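Local coordinates for uncharacterized protein (Bacteroides ovatus, PDB 4IRT), which is of unknown function but is a putative neuraminidase, built from BNR-like repeats and probably folded as a beta propeller, at residues G135-Y141 against V152-L158; E128-L132 against W181-V185. One frame throughout, in Å; residues are numbered along the deposited sequence.

Overall arrangement
Contact 1 lies in the middle of one four-stranded antiparallel sheet, and contact 2 joins the edge of that sheet to the next one. Their centres are about 9 Å apart. Along the chain 128-132 comes first, then the hairpin strands of contact 1, then 181-185, so contact 1 is nested within the loop that contact 2 closes. The two meet where strands 124-131 and 137-143 run side by side, with probable hydrogen bonds from Leu-138 N to Tyr-130 O and from Val-140 N to Glu-128 O. Contact 2 lies nearer the chain centre, consistent with two neighbouring propeller blades meeting through their inner strands while contact 1 pairs the two middle strands of one blade.

Contact 1 (G135-Y141 against V152-L158); sequences GDLLFVY and VMNRYSL
Leu-137, Phe-139 and Tyr-141 face Tyr-156, Asn-154 and Val-152 as the hydrogen-bonded pairs of an antiparallel ladder, each pair exchanging two backbone bonds. The shortest of the six runs from Tyr-156 N to Leu-137 O, 2.8 Å. Leu-138 with Arg-155 and Val-140 with Met-153 are the non-hydrogen-bonded pairs between them, bordered by CA-H...O contacts.

The charged grip is at Asp-136. Its OD1 is met by Leu-158 N at 2.9 Å, an almost straight bond (176°) arriving from above the carboxylate plane. OD2 takes both NE and NH2 of Arg-155, each at 2.9 Å, in a side-on salt bridge; OD2 lies close to the guanidinium plane, against which the carboxylate is turned by 59°. Water 1 also donates to OD2 and reaches Ser-157 OG. With an alanine in place of Asp-136, the Arg-155 guanidinium would probably lose its anion and be freer to swing, and Leu-158 N would lose its acceptor. Tyr-141 OH bonds Asp-120 O and, through water 2, Asn-154 ND2, while Asn-154 OD1 is held by Arg-165.

These strands form a beta hairpin, the central pair of a four-stranded antiparallel sheet that is consistent with a propeller blade, flanked by 124-131 and 162-167.

Apolar contacts occur on both faces. Tyr-141 CG sits between its backbone N and carbonyl carbon (chi1 66°), which lays the ring alongside Val-152, whose CB makes a CH-pi contact over one face, 3.9 Å from the centroid. On the other face Leu-138 CD1 touches CG of Met-153, a selenomethionine, at 3.9 Å; a bend at chi3 sends Met-153 CE to Val-140 CG2, 4.0 Å away.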
ATOM      1  N   GLY A 135     -12.374  -3.052  15.891  1.00 17.79           N
ATOM      2  CA  GLY A 135     -12.555  -1.624  15.670  1.00 16.75           C
ATOM      3  C   GLY A 135     -11.351  -0.736  15.929  1.00 15.83           C
ATOM      4  O   GLY A 135     -11.359   0.406  15.510  1.00 14.73           O
ATOM      5  N   ASP A 136     -10.313  -1.289  16.567  1.00 15.44           N
ATOM      6  CA  ASP A 136      -9.052  -0.580  16.808  1.00 14.58           C
ATOM      7  C   ASP A 136      -8.324  -0.356  15.464  1.00 13.30           C
ATOM      8  O   ASP A 136      -8.655  -0.995  14.461  1.00 13.10           O
ATOM      9  CB  ASP A 136      -8.147  -1.376  17.752  1.00 15.33           C
ATOM     10  CG  ASP A 136      -8.566  -1.266  19.216  1.00 16.90           C
ATOM     11  OD1 ASP A 136      -9.638  -0.699  19.512  1.00 15.28           O
ATOM     12  OD2 ASP A 136      -7.807  -1.774  20.069  1.00 17.60           O
ATOM     13  N   LEU A 137      -7.344   0.542  15.449  1.00 12.85           N
ATOM     14  CA  LEU A 137      -6.531   0.755  14.260  1.00 11.70           C
ATOM     15  C   LEU A 137      -5.053   0.555  14.538  1.00 12.27           C
ATOM     16  O   LEU A 137      -4.596   0.730  15.672  1.00 13.57           O
ATOM     17  CB  LEU A 137      -6.716   2.155  13.670  1.00 11.70           C
ATOM     18  CG  LEU A 137      -8.102   2.536  13.175  1.00 12.77           C
ATOM     19  CD1 LEU A 137      -8.072   3.917  12.538  1.00 12.60           C
ATOM     20  CD2 LEU A 137      -8.633   1.466  12.237  1.00 13.14           C
ATOM     21  N   LEU A 138      -4.321   0.191  13.486  1.00 10.99           N
ATOM     22  CA  LEU A 138      -2.861   0.195  13.479  1.00 10.43           C
ATOM     23  C   LEU A 138      -2.375   1.338  12.606  1.00 10.43           C
ATOM     24  O   LEU A 138      -2.974   1.618  11.571  1.00  9.84           O
ATOM     25  CB  LEU A 138      -2.348  -1.110  12.889  1.00 10.71           C
ATOM     26  CG  LEU A 138      -0.955  -1.525  13.319  1.00 10.89           C
ATOM     27  CD1 LEU A 138      -0.949  -2.038  14.754  1.00 11.77           C
ATOM     28  CD2 LEU A 138      -0.418  -2.587  12.368  1.00 11.68           C
ATOM     29  N   PHE A 139      -1.290   1.984  13.022  1.00 10.21           N
ATOM     30  CA  PHE A 139      -0.632   2.988  12.205  1.00 10.09           C
ATOM     31  C   PHE A 139       0.831   2.637  12.139  1.00  9.35           C
ATOM     32  O   PHE A 139       1.450   2.331  13.141  1.00  9.23           O
ATOM     33  CB  PHE A 139      -0.785   4.368  12.787  1.00 10.44           C
ATOM     34  CG  PHE A 139      -0.225   5.495  11.921  1.00 11.01           C
ATOM     35  CD1 PHE A 139      -0.846   5.865  10.733  1.00 11.30           C
ATOM     36  CD2 PHE A 139       0.859   6.230  12.357  1.00 11.39           C
ATOM     37  CE1 PHE A 139      -0.381   6.949   9.989  1.00 12.30           C
ATOM     38  CE2 PHE A 139       1.334   7.303  11.628  1.00 11.70           C
ATOM     39  CZ  PHE A 139       0.718   7.669  10.452  1.00 11.81           C
ATOM     40  N   VAL A 140       1.366   2.696  10.939  1.00  9.02           N
ATOM     41  CA  VAL A 140       2.767   2.431  10.711  1.00  9.74           C
ATOM     42  C   VAL A 140       3.355   3.577   9.901  1.00  9.98           C
ATOM     43  O   VAL A 140       2.694   4.111   9.000  1.00 10.65           O
ATOM     44  CB  VAL A 140       3.033   1.103   9.987  1.00 10.10           C
ATOM     45  CG1 VAL A 140       4.525   0.936   9.766  1.00 11.96           C
ATOM     46  CG2 VAL A 140       2.493  -0.059  10.786  1.00 11.42           C
ATOM     47  N   TYR A 141       4.587   3.952  10.232  1.00  9.83           N
ATOM     48  CA  TYR A 141       5.292   4.962   9.452  1.00 10.34           C
ATOM     49  C   TYR A 141       6.792   4.751   9.573  1.00 10.81           C
ATOM     50  O   TYR A 141       7.241   3.989  10.435  1.00 11.01           O
ATOM     51  CB  TYR A 141       4.882   6.377   9.901  1.00 10.03           C
ATOM     52  CG  TYR A 141       5.276   6.789  11.319  1.00 11.35           C
ATOM     53  CD1 TYR A 141       4.531   6.367  12.404  1.00 11.41           C
ATOM     54  CD2 TYR A 141       6.385   7.591  11.569  1.00 11.89           C
ATOM     55  CE1 TYR A 141       4.861   6.736  13.692  1.00 12.77           C
ATOM     56  CE2 TYR A 141       6.718   7.976  12.859  1.00 12.12           C
ATOM     57  CZ  TYR A 141       5.948   7.541  13.926  1.00 12.72           C
ATOM     58  OH  TYR A 141       6.252   7.904  15.235  1.00 12.68           O
ATOM     59  N   VAL A 152       7.989   2.446  12.782  1.00 10.92           N
ATOM     60  CA  VAL A 152       7.300   2.705  14.034  1.00 11.73           C
ATOM     61  C   VAL A 152       5.835   2.309  13.882  1.00 11.30           C
ATOM     62  O   VAL A 152       5.210   2.617  12.872  1.00 11.43           O
ATOM     63  CB  VAL A 152       7.403   4.186  14.415  1.00 12.17           C
ATOM     64  CG1 VAL A 152       6.640   4.502  15.683  1.00 12.63           C
ATOM     65  CG2 VAL A 152       8.871   4.575  14.544  1.00 12.67           C
HETATM   66  N   MSE A 153       5.319   1.643  14.909  1.00 11.11           N
HETATM   67  CA  MSE A 153       4.002   1.047  14.900  1.00 10.68           C
HETATM   68  C   MSE A 153       3.250   1.408  16.155  1.00 10.51           C
HETATM   69  O   MSE A 153       3.708   1.195  17.296  1.00 11.22           O
HETATM   70  CB  MSE A 153       4.153  -0.467  14.713  1.00 10.11           C
HETATM   71  CG  MSE A 153       2.850  -1.238  14.864  1.00 10.47           C
HETATM   72 SE   MSE A 153       3.102  -3.179  14.679  0.75 10.39          SE
HETATM   73  CE  MSE A 153       3.675  -3.285  12.814  1.00 11.04           C
ATOM     74  N   ASN A 154       2.075   1.975  15.936  1.00 11.14           N
ATOM     75  CA  ASN A 154       1.172   2.385  16.990  1.00 11.50           C
ATOM     76  C   ASN A 154      -0.175   1.705  16.853  1.00 11.76           C
ATOM     77  O   ASN A 154      -0.533   1.225  15.780  1.00 11.74           O
ATOM     78  CB  ASN A 154       0.904   3.879  16.886  1.00 12.01           C
ATOM     79  CG  ASN A 154       2.135   4.732  17.089  1.00 12.49           C
ATOM     80  OD1 ASN A 154       3.085   4.353  17.768  1.00 13.59           O
ATOM     81  ND2 ASN A 154       2.107   5.931  16.498  1.00 12.43           N
ATOM     82  N   ARG A 155      -0.939   1.727  17.942  1.00 12.49           N
ATOM     83  CA  ARG A 155      -2.287   1.200  17.973  1.00 12.87           C
ATOM     84  C   ARG A 155      -3.256   2.220  18.543  1.00 13.28           C
ATOM     85  O   ARG A 155      -2.955   2.888  19.535  1.00 14.77           O
ATOM     86  CB  ARG A 155      -2.375  -0.089  18.800  1.00 14.10           C
ATOM     87  CG  ARG A 155      -3.788  -0.680  18.888  1.00 15.49           C
ATOM     88  CD  ARG A 155      -3.741  -2.043  19.558  1.00 16.96           C
ATOM     89  NE  ARG A 155      -5.055  -2.608  19.893  1.00 19.25           N
ATOM     90  CZ  ARG A 155      -5.215  -3.755  20.563  1.00 20.60           C
ATOM     91  NH1 ARG A 155      -4.156  -4.464  20.976  1.00 18.99           N
ATOM     92  NH2 ARG A 155      -6.427  -4.189  20.859  1.00 20.92           N
ATOM     93  N   TYR A 156      -4.428   2.315  17.925  1.00 14.07           N
ATOM     94  CA  TYR A 156      -5.499   3.198  18.390  1.00 14.61           C
ATOM     95  C   TYR A 156      -6.549   2.377  19.094  1.00 15.45           C
ATOM     96  O   TYR A 156      -7.181   1.515  18.486  1.00 14.59           O
ATOM     97  CB  TYR A 156      -6.154   3.918  17.225  1.00 14.41           C
ATOM     98  CG  TYR A 156      -7.242   4.887  17.638  1.00 14.32           C
ATOM     99  CD1 TYR A 156      -6.921   6.095  18.255  1.00 15.19           C
ATOM    100  CD2 TYR A 156      -8.580   4.608  17.403  1.00 13.71           C
ATOM    101  CE1 TYR A 156      -7.904   7.008  18.624  1.00 15.53           C
ATOM    102  CE2 TYR A 156      -9.581   5.521  17.766  1.00 14.62           C
ATOM    103  CZ  TYR A 156      -9.227   6.708  18.373  1.00 16.83           C
ATOM    104  OH  TYR A 156     -10.186   7.611  18.738  1.00 23.25           O
ATOM    105  N   SER A 157      -6.722   2.639  20.385  1.00 16.12           N
ATOM    106  CA  SER A 157      -7.716   1.925  21.185  1.00 17.01           C
ATOM    107  C   SER A 157      -9.024   2.661  21.032  1.00 16.76           C
ATOM    108  O   SER A 157      -9.137   3.810  21.424  1.00 16.97           O
ATOM    109  CB  SER A 157      -7.319   1.887  22.655  1.00 18.52           C
ATOM    110  OG  SER A 157      -8.408   1.408  23.447  1.00 22.35           O
ATOM    111  N   LEU A 158     -10.005   1.992  20.464  1.00 18.61           N
ATOM    112  CA  LEU A 158     -11.314   2.589  20.255  1.00 21.67           C
ATOM    113  C   LEU A 158     -11.931   2.908  21.604  1.00 23.81           C
ATOM    114  O   LEU A 158     -12.589   3.940  21.769  1.00 27.84           O
ATOM    115  CB  LEU A 158     -12.200   1.609  19.471  1.00 22.50           C
ATOM    116  CG  LEU A 158     -13.450   2.176  18.824  1.00 23.29           C
ATOM    117  CD1 LEU A 158     -13.098   3.331  17.883  1.00 25.44           C
ATOM    118  CD2 LEU A 158     -14.149   1.040  18.091  1.00 23.80           C
TER
HETATM  119  O   HOH W   1      -7.494  -1.385  22.615  1.00 28.21           O
HETATM  120  O   HOH W   2       4.085   7.921  16.999  1.00 12.85           O

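Contact 2 (E128-L132 against W181-V185); sequences EFYPL and WQLYV
The Tyr-130 ring carries Leu-183 on one face: CB stands over it, 4.1 Å from the centroid and offset toward the rim, in a CH-pi contact, the two side chains crossing at about a right angle. Water 5 lies at the ring edge, in plane, 2.6 Å from Tyr-130 OH, and accepts a bond from Leu-183 N, so it links the phenol to the opposing backbone. The Trp-181 indole meets the Glu-128 carboxylate obliquely, with their planes 40° apart. Trp-181 NE1 donates to water 3 at 3.0 Å; that water also lies beside Glu-128 OE2, at a separation too short to be trusted.

Farther along, Val-185 meets the base of the Tyr-130 side chain. Its CG2, anti to the carbonyl carbon, packs on Tyr-130 CB at 3.6 Å, while CG1 rests against Pro-131 O at 3.3 Å. Leu-132 CD2 completes this apolar patch more loosely, 4.3 Å from Val-185 CG2.

The strand segments run in nearly the same direction (21° apart), with axes 7.0 Å apart at their closest. No clear direct hydrogen bond joins them: side chains and waters fill the seam, consistent with the inner strands of adjacent propeller blades. Strand 137-143 flanks 128-131 and strand 191-198 flanks 181-185, Leu-183 and Trp-181 both touching Leu-193, while Lys-375 of helix 371-377 bonds Val-185 O and makes a cation-pi contact with Tyr-184.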
ATOM      1  N   GLU A 128       0.736   4.866   7.005  1.00 11.76           N
ATOM      2  CA  GLU A 128      -0.126   3.746   6.615  1.00 12.17           C
ATOM      3  C   GLU A 128      -1.021   3.344   7.773  1.00 11.51           C
ATOM      4  O   GLU A 128      -0.528   3.200   8.890  1.00 10.97           O
ATOM      5  CB  GLU A 128       0.687   2.494   6.250  1.00 16.48           C
ATOM      6  CG  GLU A 128       1.812   2.638   5.245  1.00 19.89           C
ATOM      7  CD  GLU A 128       2.808   1.456   5.312  1.00 25.91           C
ATOM      8  OE1 GLU A 128       2.429   0.329   5.664  1.00 31.71           O
ATOM      9  OE2 GLU A 128       4.009   1.655   5.064  1.00 36.56           O
ATOM     10  N   PHE A 129      -2.313   3.115   7.482  1.00  9.52           N
ATOM     11  CA  PHE A 129      -3.287   2.634   8.440  1.00  9.71           C
ATOM     12  C   PHE A 129      -3.729   1.209   8.067  1.00 10.31           C
ATOM     13  O   PHE A 129      -3.839   0.881   6.889  1.00 10.35           O
ATOM     14  CB  PHE A 129      -4.538   3.502   8.444  1.00 10.53           C
ATOM     15  CG  PHE A 129      -4.353   4.872   9.047  1.00 11.56           C
ATOM     16  CD1 PHE A 129      -4.375   5.055  10.420  1.00 10.98           C
ATOM     17  CD2 PHE A 129      -4.225   5.988   8.230  1.00 11.34           C
ATOM     18  CE1 PHE A 129      -4.205   6.314  10.964  1.00 11.31           C
ATOM     19  CE2 PHE A 129      -4.077   7.240   8.771  1.00 12.03           C
ATOM     20  CZ  PHE A 129      -4.088   7.405  10.146  1.00 11.61           C
ATOM     21  N   TYR A 130      -4.057   0.408   9.085  1.00 10.46           N
ATOM     22  CA  TYR A 130      -4.646  -0.920   8.921  1.00 10.61           C
ATOM     23  C   TYR A 130      -5.656  -1.118  10.023  1.00 11.66           C
ATOM     24  O   TYR A 130      -5.410  -0.747  11.187  1.00 10.91           O
ATOM     25  CB  TYR A 130      -3.574  -2.023   8.983  1.00 10.13           C
ATOM     26  CG  TYR A 130      -2.428  -1.778   8.036  1.00 10.67           C
ATOM     27  CD1 TYR A 130      -2.488  -2.208   6.718  1.00 11.39           C
ATOM     28  CD2 TYR A 130      -1.297  -1.048   8.444  1.00 10.56           C
ATOM     29  CE1 TYR A 130      -1.462  -1.957   5.832  1.00 12.78           C
ATOM     30  CE2 TYR A 130      -0.276  -0.773   7.559  1.00 10.81           C
ATOM     31  CZ  TYR A 130      -0.360  -1.224   6.257  1.00 11.27           C
ATOM     32  OH  TYR A 130       0.638  -0.960   5.373  1.00 13.79           O
ATOM     33  N   PRO A 131      -6.805  -1.728   9.692  1.00 12.29           N
ATOM     34  CA  PRO A 131      -7.798  -1.995  10.712  1.00 13.61           C
ATOM     35  C   PRO A 131      -7.518  -3.302  11.453  1.00 14.34           C
ATOM     36  O   PRO A 131      -7.116  -4.285  10.835  1.00 17.80           O
ATOM     37  CB  PRO A 131      -9.084  -2.126   9.891  1.00 14.60           C
ATOM     38  CG  PRO A 131      -8.616  -2.803   8.672  1.00 15.77           C
ATOM     39  CD  PRO A 131      -7.227  -2.257   8.385  1.00 14.16           C
ATOM     40  N   LEU A 132      -7.756  -3.307  12.757  1.00 13.71           N
ATOM     41  CA  LEU A 132      -7.528  -4.467  13.601  1.00 14.19           C
ATOM     42  C   LEU A 132      -8.889  -5.006  13.997  1.00 17.38           C
ATOM     43  O   LEU A 132      -9.898  -4.295  13.908  1.00 18.41           O
ATOM     44  CB  LEU A 132      -6.773  -4.070  14.868  1.00 13.22           C
ATOM     45  CG  LEU A 132      -5.363  -3.509  14.628  1.00 12.35           C
ATOM     46  CD1 LEU A 132      -4.767  -3.105  15.969  1.00 13.83           C
ATOM     47  CD2 LEU A 132      -4.491  -4.541  13.919  1.00 11.37           C
ATOM     48  N   TRP A 181       9.002  -1.825   3.620  1.00 11.06           N
ATOM     49  CA  TRP A 181       8.033  -2.820   4.046  1.00 10.42           C
ATOM     50  C   TRP A 181       6.648  -2.595   3.471  1.00  9.83           C
ATOM     51  O   TRP A 181       6.352  -1.546   2.944  1.00 10.64           O
ATOM     52  CB  TRP A 181       7.945  -2.840   5.584  1.00 10.37           C
ATOM     53  CG  TRP A 181       7.638  -1.480   6.185  1.00 10.84           C
ATOM     54  CD1 TRP A 181       6.439  -0.889   6.323  1.00 11.14           C
ATOM     55  CD2 TRP A 181       8.615  -0.555   6.712  1.00 11.18           C
ATOM     56  NE1 TRP A 181       6.588   0.381   6.894  1.00 11.09           N
ATOM     57  CE2 TRP A 181       7.924   0.586   7.152  1.00 11.36           C
ATOM     58  CE3 TRP A 181      10.005  -0.595   6.828  1.00 11.05           C
ATOM     59  CZ2 TRP A 181       8.579   1.688   7.686  1.00 11.71           C
ATOM     60  CZ3 TRP A 181      10.651   0.472   7.371  1.00 12.84           C
ATOM     61  CH2 TRP A 181       9.941   1.620   7.787  1.00 12.70           C
ATOM     62  N   GLN A 182       5.812  -3.615   3.616  1.00 10.04           N
ATOM     63  CA  GLN A 182       4.364  -3.571   3.383  1.00 10.24           C
ATOM     64  C   GLN A 182       3.673  -4.551   4.320  1.00 10.27           C
ATOM     65  O   GLN A 182       4.294  -5.519   4.794  1.00  9.73           O
ATOM     66  CB  GLN A 182       4.008  -3.881   1.902  1.00 10.41           C
ATOM     67  CG  GLN A 182       4.622  -5.179   1.343  1.00 10.69           C
ATOM     68  CD  GLN A 182       6.014  -5.016   0.773  1.00 11.90           C
ATOM     69  OE1 GLN A 182       6.403  -3.935   0.309  1.00 13.43           O
ATOM     70  NE2 GLN A 182       6.799  -6.105   0.815  1.00 11.92           N
ATOM     71  N   LEU A 183       2.422  -4.260   4.650  1.00  9.71           N
ATOM     72  CA  LEU A 183       1.662  -5.032   5.618  1.00 10.45           C
ATOM     73  C   LEU A 183       0.269  -5.280   5.112  1.00 11.26           C
ATOM     74  O   LEU A 183      -0.174  -4.656   4.146  1.00  9.22           O
ATOM     75  CB  LEU A 183       1.551  -4.319   6.977  1.00 10.62           C
ATOM     76  CG  LEU A 183       2.863  -3.971   7.650  1.00  9.85           C
ATOM     77  CD1 LEU A 183       3.340  -2.595   7.247  1.00  9.52           C
ATOM     78  CD2 LEU A 183       2.801  -3.996   9.153  1.00 11.21           C
ATOM     79  N   TYR A 184      -0.405  -6.174   5.806  1.00 11.75           N
ATOM     80  CA  TYR A 184      -1.800  -6.479   5.560  1.00 10.73           C
ATOM     81  C   TYR A 184      -2.374  -7.133   6.803  1.00 12.89           C
ATOM     82  O   TYR A 184      -1.708  -7.960   7.434  1.00 13.26           O
ATOM     83  CB  TYR A 184      -1.927  -7.427   4.386  1.00 10.85           C
ATOM     84  CG  TYR A 184      -3.330  -7.684   3.890  1.00 11.31           C
ATOM     85  CD1 TYR A 184      -3.942  -6.777   3.029  1.00 11.36           C
ATOM     86  CD2 TYR A 184      -4.017  -8.865   4.207  1.00 10.78           C
ATOM     87  CE1 TYR A 184      -5.223  -6.999   2.533  1.00 11.60           C
ATOM     88  CE2 TYR A 184      -5.303  -9.102   3.708  1.00 12.39           C
ATOM     89  CZ  TYR A 184      -5.891  -8.152   2.843  1.00 11.08           C
ATOM     90  OH  TYR A 184      -7.148  -8.340   2.317  1.00 12.66           O
ATOM     91  N   VAL A 185      -3.604  -6.772   7.166  1.00 10.94           N
ATOM     92  CA  VAL A 185      -4.255  -7.433   8.295  1.00 11.90           C
ATOM     93  C   VAL A 185      -5.309  -8.340   7.708  1.00 12.03           C
ATOM     94  O   VAL A 185      -6.213  -7.867   6.996  1.00 12.16           O
ATOM     95  CB  VAL A 185      -4.872  -6.419   9.266  1.00 12.24           C
ATOM     96  CG1 VAL A 185      -5.601  -7.140  10.393  1.00 14.63           C
ATOM     97  CG2 VAL A 185      -3.775  -5.511   9.810  1.00 12.49           C
TER
HETATM   98  O   HOH W   3       5.343   3.057   6.554  1.00 24.83           O
HETATM   99  O   HOH W   4       4.049  -0.106   2.491  1.00 27.30           O
HETATM  100  O   HOH W   5       1.438  -1.839   3.032  1.00 12.99           O